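Local coordinates for plantacyanin (Spinacia oleracea, PDB 1F56), which probably carries electrons as a basic blue cupredoxin of plants, through a single copper ion held in its beta barrel, at residues Ser18-Ala21 / Gly22-Leu25; Lys64-Arg67 / Gly68-Phe72. All coordinates share one frame; numbering follows the deposited sequence.

Contact 1 (Ser18-Ala21 / Gly22-Leu25); sequences SFRA and GDVL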
loop_
_atom_site.group_PDB
_atom_site.type_symbol
_atom_site.label_atom_id
_atom_site.label_comp_id
_atom_site.label_asym_id
_atom_site.label_seq_id
_atom_site.Cartn_x
_atom_site.Cartn_y
_atom_site.Cartn_z
ATOM N N SER A 18 1.757 9.997 -11.420
ATOM C CA SER A 18 2.851 9.191 -11.932
ATOM C C SER A 18 3.943 8.923 -10.909
ATOM O O SER A 18 4.392 9.826 -10.200
ATOM C CB SER A 18 3.466 9.865 -13.170
ATOM O OG SER A 18 4.169 11.045 -12.820
ATOM N N PHE A 19 4.385 7.672 -10.853
ATOM C CA PHE A 19 5.429 7.286 -9.914
ATOM C C PHE A 19 6.630 6.694 -10.646
ATOM O O PHE A 19 6.515 6.228 -11.787
ATOM C CB PHE A 19 4.875 6.291 -8.891
ATOM C CG PHE A 19 3.798 6.869 -8.004
ATOM C CD1 PHE A 19 2.459 6.830 -8.392
ATOM C CD2 PHE A 19 4.127 7.459 -6.772
ATOM C CE1 PHE A 19 1.458 7.370 -7.567
ATOM C CE2 PHE A 19 3.135 7.998 -5.945
ATOM C CZ PHE A 19 1.801 7.952 -6.349
ATOM N N ARG A 20 7.781 6.731 -9.981
ATOM C CA ARG A 20 9.029 6.233 -10.540
ATOM C C ARG A 20 9.733 5.304 -9.571
ATOM O O ARG A 20 9.582 5.435 -8.348
ATOM C CB ARG A 20 9.956 7.409 -10.866
ATOM C CG ARG A 20 9.378 8.359 -11.910
ATOM C CD ARG A 20 9.436 7.734 -13.278
ATOM N NE ARG A 20 9.037 8.651 -14.343
ATOM C CZ ARG A 20 7.802 8.740 -14.835
ATOM N NH1 ARG A 20 7.534 9.603 -15.805
ATOM N NH2 ARG A 20 6.836 7.960 -14.363
ATOM N N ALA A 21 10.501 4.367 -10.115
ATOM C CA ALA A 21 11.253 3.425 -9.286
ATOM C C ALA A 21 12.108 4.260 -8.337
ATOM O O ALA A 21 12.621 5.281 -8.736
ATOM C CB ALA A 21 12.143 2.555 -10.177
ATOM N N GLY A 22 12.248 3.852 -7.081
ATOM C CA GLY A 22 13.064 4.641 -6.168
ATOM C C GLY A 22 12.269 5.620 -5.307
ATOM O O GLY A 22 12.734 6.021 -4.250
ATOM N N ASP A 23 11.072 6.006 -5.743
ATOM C CA ASP A 23 10.254 6.917 -4.949
ATOM C C ASP A 23 9.922 6.281 -3.605
ATOM O O ASP A 23 9.803 5.054 -3.487
ATOM C CB ASP A 23 8.926 7.236 -5.651
ATOM C CG ASP A 23 9.090 8.156 -6.848
ATOM O OD1 ASP A 23 10.171 8.764 -7.029
ATOM O OD2 ASP A 23 8.114 8.271 -7.606
ATOM N N VAL A 24 9.743 7.127 -2.602
ATOM C CA VAL A 24 9.389 6.683 -1.259
ATOM C C VAL A 24 7.926 7.063 -0.994
ATOM O O VAL A 24 7.538 8.219 -1.158
ATOM C CB VAL A 24 10.284 7.376 -0.186
ATOM C CG1 VAL A 24 9.884 6.912 1.223
ATOM C CG2 VAL A 24 11.771 7.080 -0.458
ATOM N N LEU A 25 7.104 6.091 -0.624
ATOM C CA LEU A 25 5.705 6.383 -0.285
ATOM C C LEU A 25 5.624 6.408 1.236
ATOM O O LEU A 25 6.202 5.547 1.911
ATOM C CB LEU A 25 4.759 5.297 -0.795
ATOM C CG LEU A 25 4.606 5.144 -2.317
ATOM C CD1 LEU A 25 3.470 4.172 -2.630
ATOM C CD2 LEU A 25 4.333 6.504 -2.936
HETATM O O HOH W 1 12.517 8.023 -7.951
#

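Contact 2 (Lys64-Arg67 / Gly68-Phe72); sequences KLTR and GQNYF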
loop_
_atom_site.group_PDB
_atom_site.type_symbol
_atom_site.label_atom_id
_atom_site.label_comp_id
_atom_site.label_asym_id
_atom_site.label_seq_id
_atom_site.Cartn_x
_atom_site.Cartn_y
_atom_site.Cartn_z
ATOM N N LYS A 64 9.967 2.161 -0.065
ATOM C CA LYS A 64 10.523 2.498 -1.367
ATOM C C LYS A 64 9.920 1.609 -2.455
ATOM O O LYS A 64 9.727 0.416 -2.256
ATOM C CB LYS A 64 12.045 2.365 -1.317
ATOM C CG LYS A 64 12.657 3.260 -0.230
ATOM C CD LYS A 64 14.171 3.219 -0.220
ATOM C CE LYS A 64 14.723 4.143 0.857
ATOM N NZ LYS A 64 16.207 4.046 0.984
ATOM N N LEU A 65 9.596 2.206 -3.597
ATOM C CA LEU A 65 9.008 1.477 -4.721
ATOM C C LEU A 65 10.070 0.800 -5.581
ATOM O O LEU A 65 11.138 1.356 -5.783
ATOM C CB LEU A 65 8.225 2.442 -5.599
ATOM C CG LEU A 65 7.040 3.152 -4.943
ATOM C CD1 LEU A 65 6.328 4.034 -5.979
ATOM C CD2 LEU A 65 6.090 2.100 -4.379
ATOM N N THR A 66 9.793 -0.405 -6.068
ATOM C CA THR A 66 10.746 -1.082 -6.945
ATOM C C THR A 66 10.208 -0.903 -8.364
ATOM O O THR A 66 9.009 -0.663 -8.553
ATOM C CB THR A 66 10.867 -2.598 -6.622
ATOM O OG1 THR A 66 9.557 -3.186 -6.553
ATOM C CG2 THR A 66 11.598 -2.805 -5.308
ATOM N N ARG A 67 11.075 -1.013 -9.361
ATOM C CA ARG A 67 10.634 -0.849 -10.734
ATOM C C ARG A 67 9.516 -1.834 -11.087
ATOM O O ARG A 67 9.608 -3.038 -10.806
ATOM C CB ARG A 67 11.815 -1.026 -11.688
ATOM C CG ARG A 67 11.490 -0.697 -13.148
ATOM C CD ARG A 67 12.771 -0.503 -13.959
ATOM N NE ARG A 67 12.506 -0.128 -15.347
ATOM C CZ ARG A 67 12.060 -0.970 -16.278
ATOM N NH1 ARG A 67 11.828 -2.241 -15.977
ATOM N NH2 ARG A 67 11.852 -0.541 -17.518
ATOM N N GLY A 68 8.467 -1.325 -11.720
ATOM C CA GLY A 68 7.349 -2.172 -12.087
ATOM C C GLY A 68 6.183 -2.042 -11.112
ATOM O O GLY A 68 6.007 -0.998 -10.470
ATOM N N GLN A 69 5.389 -3.103 -10.996
ATOM C CA GLN A 69 4.226 -3.090 -10.119
ATOM C C GLN A 69 4.548 -3.288 -8.630
ATOM O O GLN A 69 5.409 -4.095 -8.252
ATOM C CB GLN A 69 3.220 -4.141 -10.594
ATOM C CG GLN A 69 2.698 -3.905 -12.017
ATOM C CD GLN A 69 1.813 -2.674 -12.122
ATOM O OE1 GLN A 69 0.740 -2.612 -11.519
ATOM N NE2 GLN A 69 2.258 -1.690 -12.887
ATOM N N ASN A 70 3.860 -2.506 -7.804
ATOM C CA ASN A 70 3.994 -2.532 -6.348
ATOM C C ASN A 70 2.567 -2.570 -5.822
ATOM O O ASN A 70 1.794 -1.641 -6.064
ATOM C CB ASN A 70 4.666 -1.254 -5.860
ATOM C CG ASN A 70 6.129 -1.154 -6.290
ATOM O OD1 ASN A 70 7.034 -1.472 -5.524
ATOM N ND2 ASN A 70 6.356 -0.712 -7.521
ATOM N N TYR A 71 2.225 -3.625 -5.094
ATOM C CA TYR A 71 0.871 -3.807 -4.568
ATOM C C TYR A 71 0.835 -3.708 -3.054
ATOM O O TYR A 71 1.714 -4.237 -2.373
ATOM C CB TYR A 71 0.339 -5.196 -4.962
ATOM C CG TYR A 71 0.315 -5.474 -6.446
ATOM C CD1 TYR A 71 -0.673 -4.924 -7.263
ATOM C CD2 TYR A 71 1.292 -6.287 -7.042
ATOM C CE1 TYR A 71 -0.694 -5.168 -8.643
ATOM C CE2 TYR A 71 1.275 -6.537 -8.427
ATOM C CZ TYR A 71 0.286 -5.975 -9.213
ATOM O OH TYR A 71 0.283 -6.200 -10.572
ATOM N N PHE A 72 -0.189 -3.045 -2.522
ATOM C CA PHE A 72 -0.319 -2.912 -1.073
ATOM C C PHE A 72 -1.780 -3.074 -0.674
ATOM O O PHE A 72 -2.651 -2.642 -1.416
ATOM C CB PHE A 72 0.154 -1.530 -0.598
ATOM C CG PHE A 72 1.561 -1.199 -0.979
ATOM C CD1 PHE A 72 1.837 -0.589 -2.201
ATOM C CD2 PHE A 72 2.617 -1.481 -0.113
ATOM C CE1 PHE A 72 3.149 -0.257 -2.555
ATOM C CE2 PHE A 72 3.928 -1.151 -0.465
ATOM C CZ PHE A 72 4.189 -0.537 -1.686
HETATM O O HOH W 2 7.603 -1.336 -2.709
HETATM O O HOH W 3 8.150 -3.962 -8.687
#

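Contact 1 (Ser18-Ala21 / Gly22-Leu25)
Asp-23 OD2 accepts the backbone N-H of Arg-20 at 2.9 Å between Arg-20 N and Asp-23 OD2; the N-H...O angle of 162° is nearly straight, but the donor comes from above the carboxylate plane. The other oxygen, OD1, is shared by two donors. One is a water 2.6 Å from Asp-23 OD1, which also donates to the carbonyl O of Ala-21. The second is the amino terminus, Ala-1 N, a positive group that would probably stabilise the charged carboxylate. CG of Asp-23 lies anti to its carbonyl carbon (chi1 -73°), which folds the carboxylate back over the turn toward Arg-20.

The return bond runs between main chains, Asp-23 N to Arg-20 O at 3.1 Å, and closes a type II beta turn from Arg-20 to Asp-23. Gly-22 holds its third position with a positive phi, an angle glycine adopts readily. The Arg-20 side chain leads away from the turn, bent at chi2, and NH2 donates a hydrogen bond to Phe-19 O (Arg-20 NH2 to Phe-19 O 3.1 Å) from above the carbonyl plane, with the acceptor near the guanidinium plane.

Apolar packing covers the inner side. Phe-19 CE2 touches Leu-25 CD2 at 3.6 Å, the methyl approaching the ring obliquely, while the ring of Tyr-3 meets that of Phe-19 roughly perpendicularly. A type II beta turn with glycine third, its ends tied by the aspartate side chain as well, thus leads into strand 24-28 of the cupredoxin beta barrel.

Contact 2 (Lys64-Arg67 / Gly68-Phe72)
Hydrogen bonds between the side-chain amide of Asn-70 and the backbone of Thr-66 dominate this bend. Asn-70 ND2 donates to Thr-66 O at 2.8 Å, with an N-H...O angle of 174° and the donor in the carbonyl plane; the acceptor is also nearly coplanar with the Asn-70 amide. In the other direction Thr-66 N donates to Asn-70 OD1 at 3.0 Å. Using both ends of the amide on one residue fixes its rotation about chi2, and CG anti to the carbonyl carbon (chi1 -68°) directs it back across the bend.

Water extends the network. One molecule donates to both Lys-64 O and Asn-70 OD1, lying 2.9 Å from Asn-70 OD1, so that this oxygen has a second firm donor. Another lies 2.7 Å from Thr-66 OG1, also near the carbonyls of Arg-67 and Gln-69.

The bend joins strand 60-64 of one sheet to strand 68-73 of the other, a connection between the two sheets of the cupredoxin barrel. Gly-68 begins the second strand with a positive phi, which glycine takes up easily.

Van der Waals packing lies on the buried side. The Leu-65 methyl CD2 rests against the Asn-70 amide, 3.8 Å from Asn-70 CG. The same methyl makes an apolar contact at the edge of the Phe-72 ring, near its plane, at 4.2 Å from Phe-72 CE1. The Phe-72 ring also meets that of Phe-27, and the Phe-72 side chain lies about 11 Å from the copper ion.

How the contacts relate
Contacts 1 and 2 adjoin, their centres 8 Å apart, and both are partly buried, with exposed residues over an apolar inner side. Contact 1 is the more peripheral, its centre about 13 Å from the centre of the chain, against about 9 Å for contact 2, and lies away from the copper site; contact 2 leads through Phe-72 toward it. Main-chain pairing probably joins them: Leu-65 N lies 2.9 Å from Asp-23 O, and Leu-65 O lies 3.0 Å from Gly-22 N. Leu-25 CD1 and Leu-65 CD2 pack together on the buried side. Chemically, a carboxylate near the amino terminus serves the loop entering strand 24-28, whereas a neutral amide serves the crossing between sheets.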